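Local coordinates for hypothetical protein (Fusobacterium nucleatum subsp. nucleatum, PDB 2GSL) that might act as a ribonuclease in RNA processing, with an all-helical ribonuclease III domain that pairs as a dimer and binds magnesium, at residues S7-D12 with I106-L111; A24-E29 with A50-K55; R31-Q36 with I124-E129; Y56-Y61 with V93-E98. All blocks are in the same frame, centred on the assembly; numbering follows the deposited sequence.

How the interactions relate
The four contacts tie together an all-helical ribonuclease III fold. Interactions 2 and 4 are central and run in series along the chain. Their centres lie about 12 Å apart, and helix 54-64 serves both. Interaction 3 shares helix 15-34 with interaction 2, with centres about 11 Å apart; Lys51 and Tyr34 touch there. Interaction 1 lies at the far side, about 25 Å from interaction 3 between centres, but it uses helix 93-111, as does interaction 4. Interaction 1 joins the N-terminal loop to this helix, interaction 3 the C-terminal helix 115-127 to helix 15-34; their segments alternate. Helices 15-34 and 93-111, which carry the magnesium ligands Asp23 and Glu103, each take part in two of the contacts.

Interaction 1: S7-D12 with I106-L111; sequences SKDIRD and IGAMYL
The carboxylate of Asp9 is the flat group of this contact, and Ala108 and Leu111 meet it from different sides. The methyl of Ala108 sits over one face, almost straight above CG, with Asp9 CG 4.4 Å from Ala108 CB. Leu111 comes in beyond OD1, roughly in line with the CG-OD1 bond. There Asp9 OD1 is 4.1 Å from Leu111 CB. The carbonyl of Ala108 is tilted above the plane on the same face as its methyl, with Asp9 OD1 4.2 Å from Ala108 O. No hydrogen bond crosses the contact; it is loose van der Waals packing. Asp9 holds CG beside its own backbone N (chi1 -52°), and this turns the acid group onto the helix. The side chains of Asp9 and Leu111 then run past each other in opposite directions. The acid lies close to the C-terminal end of helix 93-111, with Glu71 as a further neighbour. The helix end would probably disfavour its negative charge somewhat, though Arg78, which gives a hydrogen bond to Asp9 O and so also holds the loop by its backbone, may offset this. Leu111 packs further on Phe6, Tyr13 and Leu21. The contact lays the N-terminal loop, just before helix 15-34, against the last turn of helix 93-111 in the all-helical ribonuclease III fold.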
loop_
_atom_site.group_PDB
_atom_site.type_symbol
_atom_site.label_atom_id
_atom_site.label_comp_id
_atom_site.label_asym_id
_atom_site.label_seq_id
_atom_site.Cartn_x
_atom_site.Cartn_y
_atom_site.Cartn_z
ATOM N N SER A 7 7.171 -11.233 14.932
ATOM C CA SER A 7 8.121 -12.342 15.043
ATOM C C SER A 7 9.099 -12.303 13.871
ATOM O O SER A 7 8.983 -11.452 12.991
ATOM C CB SER A 7 7.384 -13.684 15.036
ATOM O OG SER A 7 6.594 -13.858 16.201
ATOM N N LYS A 8 10.059 -13.227 13.857
ATOM C CA LYS A 8 11.050 -13.282 12.779
ATOM C C LYS A 8 10.388 -13.650 11.452
ATOM O O LYS A 8 9.296 -14.220 11.431
ATOM C CB LYS A 8 12.152 -14.302 13.110
ATOM C CG LYS A 8 13.362 -14.248 12.174
ATOM C CD LYS A 8 14.032 -12.874 12.220
ATOM C CE LYS A 8 15.238 -12.788 11.298
ATOM N NZ LYS A 8 15.866 -11.438 11.346
ATOM N N ASP A 9 11.056 -13.315 10.351
ATOM C CA ASP A 9 10.545 -13.597 9.012
ATOM C C ASP A 9 10.334 -15.083 8.811
ATOM O O ASP A 9 9.631 -15.504 7.891
ATOM C CB ASP A 9 11.515 -13.086 7.947
ATOM C CG ASP A 9 11.898 -11.638 8.158
ATOM O OD1 ASP A 9 11.004 -10.827 8.485
ATOM O OD2 ASP A 9 13.092 -11.308 7.986
ATOM N N ILE A 10 10.963 -15.877 9.665
ATOM C CA ILE A 10 10.830 -17.319 9.587
ATOM C C ILE A 10 10.223 -17.814 10.884
ATOM O O ILE A 10 9.713 -18.929 10.942
ATOM C CB ILE A 10 12.202 -18.011 9.366
ATOM C CG1 ILE A 10 13.110 -17.802 10.581
ATOM C CG2 ILE A 10 12.866 -17.450 8.105
ATOM C CD1 ILE A 10 14.392 -18.606 10.529
ATOM N N ARG A 11 10.275 -16.977 11.920
ATOM C CA ARG A 11 9.739 -17.336 13.234
ATOM C C ARG A 11 8.325 -17.874 13.106
ATOM O O ARG A 11 7.955 -18.843 13.771
ATOM C CB ARG A 11 9.730 -16.124 14.170
ATOM C CG ARG A 11 9.393 -16.456 15.625
ATOM C CD ARG A 11 10.548 -17.173 16.322
ATOM N NE ARG A 11 10.250 -17.464 17.721
ATOM C CZ ARG A 11 11.143 -17.906 18.601
ATOM N NH1 ARG A 11 10.776 -18.145 19.853
ATOM N NH2 ARG A 11 12.405 -18.103 18.234
ATOM N N ASP A 12 7.534 -17.236 12.254
ATOM C CA ASP A 12 6.164 -17.675 12.042
ATOM C C ASP A 12 5.529 -16.814 10.952
ATOM O O ASP A 12 4.397 -16.353 11.090
ATOM C CB ASP A 12 5.371 -17.585 13.366
ATOM C CG ASP A 12 4.251 -18.631 13.473
ATOM O OD1 ASP A 12 4.501 -19.819 13.174
ATOM O OD2 ASP A 12 3.126 -18.266 13.880
ATOM N N ILE A 106 10.153 -8.064 -0.627
ATOM C CA ILE A 106 9.862 -6.675 -0.310
ATOM C C ILE A 106 9.193 -6.635 1.064
ATOM O O ILE A 106 9.558 -5.832 1.920
ATOM C CB ILE A 106 8.907 -5.995 -1.383
ATOM C CG1 ILE A 106 9.606 -5.866 -2.736
ATOM C CG2 ILE A 106 8.542 -4.571 -0.953
ATOM C CD1 ILE A 106 10.720 -4.820 -2.751
ATOM N N GLY A 107 8.213 -7.504 1.275
ATOM C CA GLY A 107 7.524 -7.530 2.551
ATOM C C GLY A 107 8.477 -7.777 3.705
ATOM O O GLY A 107 8.354 -7.158 4.768
ATOM N N ALA A 108 9.436 -8.673 3.494
ATOM C CA ALA A 108 10.404 -9.016 4.527
ATOM C C ALA A 108 11.341 -7.853 4.857
ATOM O O ALA A 108 11.529 -7.514 6.019
ATOM C CB ALA A 108 11.205 -10.231 4.092
HETATM N N MSE A 109 11.924 -7.246 3.830
HETATM C CA MSE A 109 12.841 -6.140 4.029
HETATM C C MSE A 109 12.192 -5.076 4.907
HETATM O O MSE A 109 12.814 -4.541 5.829
HETATM C CB MSE A 109 13.241 -5.550 2.678
HETATM C CG MSE A 109 13.964 -6.535 1.753
HETATM SE SE MSE A 109 14.346 -5.756 0.002
HETATM C CE MSE A 109 15.641 -7.040 -0.657
ATOM N N TYR A 110 10.929 -4.786 4.643
ATOM C CA TYR A 110 10.220 -3.790 5.421
ATOM C C TYR A 110 10.223 -4.183 6.908
ATOM O O TYR A 110 10.760 -3.460 7.747
ATOM C CB TYR A 110 8.800 -3.681 4.897
ATOM C CG TYR A 110 8.055 -2.489 5.404
ATOM C CD1 TYR A 110 8.132 -1.269 4.759
ATOM C CD2 TYR A 110 7.228 -2.599 6.508
ATOM C CE1 TYR A 110 7.390 -0.191 5.199
ATOM C CE2 TYR A 110 6.487 -1.538 6.956
ATOM C CZ TYR A 110 6.564 -0.338 6.301
ATOM O OH TYR A 110 5.773 0.697 6.737
ATOM N N LEU A 111 9.627 -5.330 7.226
ATOM C CA LEU A 111 9.578 -5.820 8.603
ATOM C C LEU A 111 10.951 -5.818 9.293
ATOM O O LEU A 111 11.033 -5.771 10.520
ATOM C CB LEU A 111 8.982 -7.229 8.636
ATOM C CG LEU A 111 7.476 -7.261 8.447
ATOM C CD1 LEU A 111 6.972 -8.692 8.398
ATOM C CD2 LEU A 111 6.830 -6.522 9.581
#

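Interaction 2: A24-E29 with A50-K55; sequences AIWELE and AKVNAK
Trp26, on helix 15-34, which carries the ribonuclease III signature sequence and the active-site residue Asp23, points its indole edge-on at the backbone of Lys51. The N-H lies in line with its acceptor: Trp26 NE1 to Lys51 O is 2.8 Å, with an angle of 171° at the hydrogen. The oxygen is in the indole plane, and the donor is in the carbonyl plane. This one straight bond fixes the ring's rotation at the break between helix 41-52 and helix 54-64. Val52 comes alongside. Its CG2 also sits at the edge of the indole, 3.8 Å from Trp26 CD1, and the two side chains slide past each other. Glu27 crosses Val52 at a slant. Its chain bends at chi2 (-97°), and its carboxylate forms a salt bridge with Arg31. The side chain of Val52 is about 6 Å from the bound magnesium ion. The CG2 methyl of Val52 lies 3.7 Å from Glu27 CG.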
loop_
_atom_site.group_PDB
_atom_site.type_symbol
_atom_site.label_atom_id
_atom_site.label_comp_id
_atom_site.label_asym_id
_atom_site.label_seq_id
_atom_site.Cartn_x
_atom_site.Cartn_y
_atom_site.Cartn_z
ATOM N N ALA A 24 1.180 -4.406 -0.850
ATOM C CA ALA A 24 0.771 -3.065 -0.440
ATOM C C ALA A 24 1.962 -2.111 -0.463
ATOM O O ALA A 24 1.828 -0.939 -0.846
ATOM C CB ALA A 24 0.157 -3.103 0.958
ATOM N N ILE A 25 3.129 -2.622 -0.072
ATOM C CA ILE A 25 4.355 -1.820 -0.032
ATOM C C ILE A 25 4.754 -1.421 -1.449
ATOM O O ILE A 25 5.188 -0.287 -1.695
ATOM C CB ILE A 25 5.527 -2.620 0.634
ATOM C CG1 ILE A 25 5.171 -2.960 2.087
ATOM C CG2 ILE A 25 6.811 -1.810 0.645
ATOM C CD1 ILE A 25 6.138 -3.905 2.737
ATOM N N TRP A 26 4.609 -2.370 -2.375
ATOM C CA TRP A 26 4.952 -2.151 -3.783
ATOM C C TRP A 26 4.029 -1.100 -4.377
ATOM O O TRP A 26 4.508 -0.135 -4.984
ATOM C CB TRP A 26 4.827 -3.459 -4.574
ATOM C CG TRP A 26 5.414 -3.411 -5.937
ATOM C CD1 TRP A 26 4.741 -3.309 -7.110
ATOM C CD2 TRP A 26 6.806 -3.482 -6.276
ATOM N NE1 TRP A 26 5.626 -3.306 -8.165
ATOM C CE2 TRP A 26 6.899 -3.401 -7.675
ATOM C CE3 TRP A 26 7.982 -3.580 -5.528
ATOM C CZ2 TRP A 26 8.119 -3.450 -8.343
ATOM C CZ3 TRP A 26 9.199 -3.627 -6.191
ATOM C CH2 TRP A 26 9.259 -3.551 -7.580
ATOM N N GLU A 27 2.717 -1.261 -4.198
ATOM C CA GLU A 27 1.795 -0.269 -4.756
ATOM C C GLU A 27 2.207 1.117 -4.299
ATOM O O GLU A 27 2.474 1.993 -5.122
ATOM C CB GLU A 27 0.332 -0.539 -4.354
ATOM C CG GLU A 27 -0.495 -1.232 -5.441
ATOM C CD GLU A 27 -1.331 -0.274 -6.296
ATOM O OE1 GLU A 27 -0.777 0.630 -6.948
ATOM O OE2 GLU A 27 -2.570 -0.423 -6.339
ATOM N N LEU A 28 2.287 1.304 -2.983
ATOM C CA LEU A 28 2.653 2.599 -2.393
ATOM C C LEU A 28 3.837 3.265 -3.073
ATOM O O LEU A 28 3.737 4.405 -3.510
ATOM C CB LEU A 28 2.964 2.439 -0.903
ATOM C CG LEU A 28 3.268 3.727 -0.159
ATOM C CD1 LEU A 28 2.176 4.754 -0.455
ATOM C CD2 LEU A 28 3.346 3.442 1.312
ATOM N N GLU A 29 4.955 2.557 -3.150
ATOM C CA GLU A 29 6.134 3.102 -3.782
ATOM C C GLU A 29 5.864 3.478 -5.239
ATOM O O GLU A 29 6.256 4.561 -5.676
ATOM C CB GLU A 29 7.283 2.106 -3.685
ATOM C CG GLU A 29 7.841 1.988 -2.280
ATOM C CD GLU A 29 8.133 3.352 -1.654
ATOM O OE1 GLU A 29 7.477 3.707 -0.640
ATOM O OE2 GLU A 29 9.013 4.062 -2.189
ATOM N N ALA A 50 0.999 -0.800 -14.914
ATOM C CA ALA A 50 2.059 -1.317 -15.743
ATOM C C ALA A 50 3.173 -1.914 -14.909
ATOM O O ALA A 50 3.724 -2.937 -15.288
ATOM C CB ALA A 50 2.605 -0.211 -16.637
ATOM N N LYS A 51 3.516 -1.304 -13.779
ATOM C CA LYS A 51 4.611 -1.861 -12.980
ATOM C C LYS A 51 4.138 -2.547 -11.717
ATOM O O LYS A 51 4.936 -2.854 -10.840
ATOM C CB LYS A 51 5.628 -0.785 -12.575
ATOM C CG LYS A 51 5.759 0.393 -13.498
ATOM C CD LYS A 51 6.147 0.017 -14.902
ATOM C CE LYS A 51 6.147 1.287 -15.760
ATOM N NZ LYS A 51 4.887 2.097 -15.524
ATOM N N VAL A 52 2.845 -2.796 -11.635
ATOM C CA VAL A 52 2.269 -3.433 -10.474
ATOM C C VAL A 52 1.785 -4.869 -10.781
ATOM O O VAL A 52 1.415 -5.610 -9.869
ATOM C CB VAL A 52 1.103 -2.552 -9.956
ATOM C CG1 VAL A 52 -0.218 -3.292 -10.050
ATOM C CG2 VAL A 52 1.386 -2.085 -8.540
ATOM N N ASN A 53 1.812 -5.275 -12.051
ATOM C CA ASN A 53 1.333 -6.611 -12.437
ATOM C C ASN A 53 2.363 -7.724 -12.272
ATOM O O ASN A 53 3.570 -7.463 -12.207
ATOM C CB ASN A 53 0.814 -6.598 -13.886
ATOM C CG ASN A 53 1.900 -6.279 -14.900
ATOM O OD1 ASN A 53 2.801 -7.088 -15.158
ATOM N ND2 ASN A 53 1.823 -5.092 -15.473
ATOM N N ALA A 54 1.886 -8.967 -12.215
ATOM C CA ALA A 54 2.779 -10.114 -12.032
ATOM C C ALA A 54 3.891 -10.209 -13.076
ATOM O O ALA A 54 5.046 -10.483 -12.725
ATOM C CB ALA A 54 1.980 -11.414 -11.997
ATOM N N LYS A 55 3.566 -9.975 -14.345
ATOM C CA LYS A 55 4.595 -10.056 -15.384
ATOM C C LYS A 55 5.776 -9.137 -15.094
ATOM O O LYS A 55 6.935 -9.546 -15.238
ATOM C CB LYS A 55 4.018 -9.728 -16.767
ATOM C CG LYS A 55 3.072 -10.791 -17.306
ATOM C CD LYS A 55 2.468 -10.365 -18.630
ATOM C CE LYS A 55 3.477 -10.486 -19.781
ATOM N NZ LYS A 55 3.849 -11.921 -20.059
#

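Interaction 3: R31-Q36 with I124-E129; sequences RKYYLQ and IVIKGE
Tyr33 and Ile126 meet because their first torsions turn them to one another. Tyr33 carries its ring anti to the backbone N (chi1 169°), out toward helix 115-127. Ile126 has CG2 anti to its carbonyl carbon and CG1 between N and carbonyl carbon (chi1 90°), and this presents CB and the CG2 methyl to the ring. The contact joins the C-terminal ends of the first and last helices of the ribonuclease III fold, 15-34 and 115-127. It is a CH-pi interaction: Ile126 CG2 lies 3.5 Å from the Tyr33 ring centroid and only 2° off the normal. The CB atom covers the hydroxyl end of the same face, with Ile126 CB 3.4 Å from Tyr33 CZ. Next to it, Tyr33 CD1 is 3.8 Å above the plane of the Tyr34 ring, over its centre. Tyr33 also meets Phe37 edge to face. Two residues before Tyr33, Arg31 reaches the second subunit in a salt bridge with Asp23 of that chain. Tyr34 runs at about a right angle to Glu129, which is poorly ordered. The phenol oxygen of Tyr34 is hydrogen-bonded to Lys51 NZ. Beside that bond, Tyr34 OH touches the aliphatic part of the acid, 3.5 Å from Glu129 CG.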
loop_
_atom_site.group_PDB
_atom_site.type_symbol
_atom_site.label_atom_id
_atom_site.label_comp_id
_atom_site.label_asym_id
_atom_site.label_seq_id
_atom_site.Cartn_x
_atom_site.Cartn_y
_atom_site.Cartn_z
ATOM N N ARG A 31 2.905 4.184 -6.759
ATOM C CA ARG A 31 2.031 5.334 -6.886
ATOM C C ARG A 31 2.784 6.608 -6.530
ATOM O O ARG A 31 2.619 7.643 -7.191
ATOM C CB ARG A 31 0.817 5.178 -5.999
ATOM C CG ARG A 31 -0.001 3.972 -6.359
ATOM C CD ARG A 31 -1.302 4.052 -5.639
ATOM N NE ARG A 31 -2.168 2.924 -5.913
ATOM C CZ ARG A 31 -3.373 2.779 -5.369
ATOM N NH1 ARG A 31 -3.829 3.704 -4.529
ATOM N NH2 ARG A 31 -4.118 1.709 -5.646
ATOM N N LYS A 32 3.631 6.534 -5.503
ATOM C CA LYS A 32 4.411 7.695 -5.084
ATOM C C LYS A 32 5.217 8.312 -6.220
ATOM O O LYS A 32 5.114 9.510 -6.485
ATOM C CB LYS A 32 5.384 7.331 -3.969
ATOM C CG LYS A 32 4.763 7.160 -2.617
ATOM C CD LYS A 32 5.781 7.496 -1.535
ATOM C CE LYS A 32 7.023 6.626 -1.651
ATOM N NZ LYS A 32 7.988 6.819 -0.528
ATOM N N TYR A 33 6.040 7.488 -6.865
ATOM C CA TYR A 33 6.883 7.938 -7.966
ATOM C C TYR A 33 6.082 8.514 -9.123
ATOM O O TYR A 33 6.499 9.479 -9.737
ATOM C CB TYR A 33 7.748 6.781 -8.487
ATOM C CG TYR A 33 8.462 7.069 -9.807
ATOM C CD1 TYR A 33 8.006 6.511 -11.009
ATOM C CD2 TYR A 33 9.612 7.868 -9.846
ATOM C CE1 TYR A 33 8.682 6.731 -12.219
ATOM C CE2 TYR A 33 10.296 8.099 -11.051
ATOM C CZ TYR A 33 9.824 7.524 -12.230
ATOM O OH TYR A 33 10.492 7.726 -13.420
ATOM N N TYR A 34 4.937 7.924 -9.431
ATOM C CA TYR A 34 4.165 8.420 -10.545
ATOM C C TYR A 34 3.262 9.562 -10.156
ATOM O O TYR A 34 2.819 10.310 -11.010
ATOM C CB TYR A 34 3.356 7.285 -11.183
ATOM C CG TYR A 34 4.175 6.418 -12.126
ATOM C CD1 TYR A 34 4.782 6.970 -13.261
ATOM C CD2 TYR A 34 4.338 5.050 -11.892
ATOM C CE1 TYR A 34 5.529 6.187 -14.138
ATOM C CE2 TYR A 34 5.086 4.257 -12.762
ATOM C CZ TYR A 34 5.681 4.836 -13.883
ATOM O OH TYR A 34 6.444 4.073 -14.737
ATOM N N LEU A 35 3.011 9.716 -8.865
ATOM C CA LEU A 35 2.140 10.780 -8.396
ATOM C C LEU A 35 2.880 12.106 -8.299
ATOM O O LEU A 35 2.428 13.032 -7.623
ATOM C CB LEU A 35 1.586 10.408 -7.025
ATOM C CG LEU A 35 0.346 11.158 -6.528
ATOM C CD1 LEU A 35 -0.822 10.965 -7.495
ATOM C CD2 LEU A 35 -0.024 10.634 -5.148
ATOM N N GLN A 36 4.009 12.213 -8.983
ATOM C CA GLN A 36 4.790 13.436 -8.899
ATOM C C GLN A 36 4.937 14.119 -10.246
ATOM O O GLN A 36 5.591 15.159 -10.363
ATOM C CB GLN A 36 6.177 13.111 -8.359
ATOM C CG GLN A 36 7.055 12.376 -9.362
ATOM C CD GLN A 36 8.464 12.165 -8.858
ATOM O OE1 GLN A 36 9.443 12.431 -9.569
ATOM N NE2 GLN A 36 8.580 11.684 -7.625
ATOM N N ILE A 124 15.577 0.598 -9.489
ATOM C CA ILE A 124 15.840 -0.113 -10.733
ATOM C C ILE A 124 14.530 -0.258 -11.506
ATOM O O ILE A 124 14.510 -0.716 -12.647
ATOM C CB ILE A 124 16.499 -1.506 -10.475
ATOM C CG1 ILE A 124 15.450 -2.551 -10.122
ATOM C CG2 ILE A 124 17.532 -1.390 -9.368
ATOM C CD1 ILE A 124 14.904 -3.280 -11.323
ATOM N N VAL A 125 13.434 0.155 -10.879
ATOM C CA VAL A 125 12.127 0.086 -11.516
ATOM C C VAL A 125 11.911 1.338 -12.360
ATOM O O VAL A 125 11.308 1.273 -13.429
ATOM C CB VAL A 125 10.986 -0.027 -10.470
ATOM C CG1 VAL A 125 9.630 0.061 -11.156
ATOM C CG2 VAL A 125 11.104 -1.338 -9.719
ATOM N N ILE A 126 12.411 2.478 -11.887
ATOM C CA ILE A 126 12.242 3.714 -12.635
ATOM C C ILE A 126 13.489 4.070 -13.434
ATOM O O ILE A 126 13.417 4.875 -14.362
ATOM C CB ILE A 126 11.884 4.902 -11.715
ATOM C CG1 ILE A 126 13.151 5.599 -11.223
ATOM C CG2 ILE A 126 11.079 4.413 -10.527
ATOM C CD1 ILE A 126 14.012 4.746 -10.335
ATOM N N LYS A 127 14.633 3.486 -13.077
ATOM C CA LYS A 127 15.863 3.762 -13.812
ATOM C C LYS A 127 15.712 3.108 -15.169
ATOM O O LYS A 127 16.172 3.632 -16.178
ATOM C CB LYS A 127 17.093 3.187 -13.098
ATOM C CG LYS A 127 17.571 1.818 -13.600
ATOM C CD LYS A 127 19.006 1.538 -13.121
ATOM C CE LYS A 127 19.575 0.212 -13.646
ATOM N NZ LYS A 127 18.895 -1.007 -13.109
ATOM N N GLY A 128 15.061 1.950 -15.178
ATOM C CA GLY A 128 14.843 1.240 -16.421
ATOM C C GLY A 128 13.612 1.805 -17.098
ATOM O O GLY A 128 13.120 1.254 -18.082
ATOM N N GLU A 129 13.120 2.919 -16.559
ATOM C CA GLU A 129 11.937 3.586 -17.093
ATOM C C GLU A 129 12.324 4.921 -17.732
ATOM O O GLU A 129 11.506 5.563 -18.397
ATOM C CB GLU A 129 10.917 3.822 -15.972
ATOM C CG GLU A 129 9.478 3.726 -16.435
ATOM C CD GLU A 129 9.180 2.380 -17.074
ATOM O OE1 GLU A 129 9.351 1.346 -16.391
ATOM O OE2 GLU A 129 8.780 2.354 -18.260
#

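Interaction 4: Y56-Y61 with V93-E98; sequences YQSLIY and VMEYKE
Glu98 reaches across to both Ser58 and Tyr61, and its side chain can be followed outward. Its CA lies over one face of the Tyr61 ring. CB, the first side-chain atom, is 3.9 Å from Tyr61 CD1. CG, set beside the backbone N (chi1 -77°), lies against the same part of the ring: Glu98 CG is 3.6 Å from Tyr61 CD1 and 3.8 Å from Tyr61 CE1. Beyond CG the chain is extended, which carries CD on toward Ser58, 4.0 Å from Ser58 OG. These residues sit where helix 54-64 crosses the start of helix 93-111 in the ribonuclease III fold. The axes of segments 56-61 and 93-98 approach to 8.0 Å and make an angle of 72°. Farther along the second helix is Glu103, a magnesium ligand, to which Gln57 gives a weak hydrogen bond. At the tip, OE2 accepts a hydrogen bond from the serine hydroxyl, with Ser58 OG 2.8 Å from Glu98 OE2. The hydroxyl comes in nearly along the C-O axis of that oxygen. The other oxygen, OE1, forms a salt bridge with Lys80, so both oxygens of this buried carboxylate have a partner. Ser58 OG also rests against the backbone of the neighbouring turn, 3.7 Å from Glu95 CA.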
loop_
_atom_site.group_PDB
_atom_site.type_symbol
_atom_site.label_atom_id
_atom_site.label_comp_id
_atom_site.label_asym_id
_atom_site.label_seq_id
_atom_site.Cartn_x
_atom_site.Cartn_y
_atom_site.Cartn_z
ATOM N N TYR A 56 5.494 -7.903 -14.679
ATOM C CA TYR A 56 6.572 -6.965 -14.387
ATOM C C TYR A 56 7.345 -7.346 -13.119
ATOM O O TYR A 56 8.566 -7.498 -13.154
ATOM C CB TYR A 56 6.036 -5.531 -14.282
ATOM C CG TYR A 56 7.135 -4.485 -14.287
ATOM C CD1 TYR A 56 7.734 -4.076 -13.098
ATOM C CD2 TYR A 56 7.629 -3.966 -15.488
ATOM C CE1 TYR A 56 8.797 -3.192 -13.096
ATOM C CE2 TYR A 56 8.699 -3.077 -15.498
ATOM C CZ TYR A 56 9.282 -2.698 -14.293
ATOM O OH TYR A 56 10.375 -1.856 -14.281
ATOM N N GLN A 57 6.658 -7.518 -11.997
ATOM C CA GLN A 57 7.382 -7.883 -10.786
ATOM C C GLN A 57 8.304 -9.070 -11.080
ATOM O O GLN A 57 9.405 -9.162 -10.527
ATOM C CB GLN A 57 6.415 -8.242 -9.669
ATOM C CG GLN A 57 5.154 -7.446 -9.714
ATOM C CD GLN A 57 4.470 -7.387 -8.379
ATOM O OE1 GLN A 57 5.007 -6.814 -7.431
ATOM N NE2 GLN A 57 3.277 -7.976 -8.285
ATOM N N SER A 58 7.860 -9.965 -11.966
ATOM C CA SER A 58 8.640 -11.146 -12.348
ATOM C C SER A 58 9.962 -10.765 -13.016
ATOM O O SER A 58 10.990 -11.414 -12.802
ATOM C CB SER A 58 7.827 -12.047 -13.293
ATOM O OG SER A 58 8.605 -13.157 -13.739
ATOM N N LEU A 59 9.937 -9.724 -13.839
ATOM C CA LEU A 59 11.162 -9.290 -14.488
ATOM C C LEU A 59 12.058 -8.747 -13.401
ATOM O O LEU A 59 13.266 -8.982 -13.409
ATOM C CB LEU A 59 10.889 -8.187 -15.507
ATOM C CG LEU A 59 10.244 -8.619 -16.827
ATOM C CD1 LEU A 59 10.099 -7.407 -17.745
ATOM C CD2 LEU A 59 11.115 -9.692 -17.491
ATOM N N ILE A 60 11.460 -8.023 -12.461
ATOM C CA ILE A 60 12.229 -7.463 -11.369
ATOM C C ILE A 60 12.926 -8.581 -10.617
ATOM O O ILE A 60 14.154 -8.609 -10.523
ATOM C CB ILE A 60 11.339 -6.687 -10.376
ATOM C CG1 ILE A 60 10.749 -5.456 -11.060
ATOM C CG2 ILE A 60 12.160 -6.263 -9.158
ATOM C CD1 ILE A 60 11.791 -4.459 -11.523
ATOM N N TYR A 61 12.142 -9.515 -10.091
ATOM C CA TYR A 61 12.709 -10.627 -9.340
ATOM C C TYR A 61 13.881 -11.265 -10.090
ATOM O O TYR A 61 14.983 -11.343 -9.566
ATOM C CB TYR A 61 11.613 -11.660 -9.030
ATOM C CG TYR A 61 12.104 -12.924 -8.364
ATOM C CD1 TYR A 61 12.585 -13.982 -9.122
ATOM C CD2 TYR A 61 12.111 -13.052 -6.977
ATOM C CE1 TYR A 61 13.064 -15.135 -8.524
ATOM C CE2 TYR A 61 12.592 -14.205 -6.358
ATOM C CZ TYR A 61 13.072 -15.243 -7.140
ATOM O OH TYR A 61 13.588 -16.383 -6.558
ATOM N N VAL A 93 2.368 -19.591 -14.563
ATOM C CA VAL A 93 2.577 -20.068 -13.206
ATOM C C VAL A 93 3.907 -19.544 -12.662
ATOM O O VAL A 93 3.953 -18.942 -11.591
ATOM C CB VAL A 93 2.568 -21.613 -13.152
ATOM C CG1 VAL A 93 2.777 -22.092 -11.716
ATOM C CG2 VAL A 93 1.245 -22.134 -13.695
HETATM N N MSE A 94 4.982 -19.765 -13.415
HETATM C CA MSE A 94 6.314 -19.321 -13.014
HETATM C C MSE A 94 6.378 -17.814 -12.699
HETATM O O MSE A 94 6.958 -17.409 -11.693
HETATM C CB MSE A 94 7.324 -19.650 -14.118
HETATM C CG MSE A 94 8.768 -19.370 -13.741
HETATM SE SE MSE A 94 9.437 -20.663 -12.467
HETATM C CE MSE A 94 11.202 -20.940 -13.257
ATOM N N GLU A 95 5.782 -16.998 -13.565
ATOM C CA GLU A 95 5.781 -15.551 -13.392
ATOM C C GLU A 95 4.998 -15.119 -12.160
ATOM O O GLU A 95 5.420 -14.228 -11.412
ATOM C CB GLU A 95 5.207 -14.874 -14.638
ATOM C CG GLU A 95 6.018 -15.160 -15.886
ATOM C CD GLU A 95 5.495 -14.465 -17.128
ATOM O OE1 GLU A 95 6.182 -14.558 -18.169
ATOM O OE2 GLU A 95 4.413 -13.831 -17.075
ATOM N N TYR A 96 3.859 -15.761 -11.947
ATOM C CA TYR A 96 3.019 -15.444 -10.807
ATOM C C TYR A 96 3.794 -15.756 -9.524
ATOM O O TYR A 96 3.824 -14.953 -8.590
ATOM C CB TYR A 96 1.731 -16.263 -10.880
ATOM C CG TYR A 96 0.685 -15.824 -9.895
ATOM C CD1 TYR A 96 0.653 -16.336 -8.596
ATOM C CD2 TYR A 96 -0.238 -14.843 -10.239
ATOM C CE1 TYR A 96 -0.276 -15.870 -7.663
ATOM C CE2 TYR A 96 -1.159 -14.371 -9.322
ATOM C CZ TYR A 96 -1.175 -14.881 -8.038
ATOM O OH TYR A 96 -2.073 -14.358 -7.136
ATOM N N LYS A 97 4.434 -16.921 -9.493
ATOM C CA LYS A 97 5.211 -17.323 -8.338
ATOM C C LYS A 97 6.319 -16.300 -8.067
ATOM O O LYS A 97 6.436 -15.782 -6.956
ATOM C CB LYS A 97 5.794 -18.725 -8.556
ATOM C CG LYS A 97 4.723 -19.830 -8.579
ATOM C CD LYS A 97 5.095 -21.002 -9.498
ATOM C CE LYS A 97 6.267 -21.857 -8.976
ATOM N NZ LYS A 97 5.897 -22.900 -7.954
ATOM N N GLU A 98 7.118 -15.992 -9.080
ATOM C CA GLU A 98 8.192 -15.026 -8.911
ATOM C C GLU A 98 7.639 -13.665 -8.511
ATOM O O GLU A 98 8.333 -12.862 -7.894
ATOM C CB GLU A 98 9.002 -14.909 -10.196
ATOM C CG GLU A 98 9.955 -16.072 -10.412
ATOM C CD GLU A 98 10.447 -16.160 -11.844
ATOM O OE1 GLU A 98 11.337 -17.008 -12.122
ATOM O OE2 GLU A 98 9.935 -15.387 -12.694
#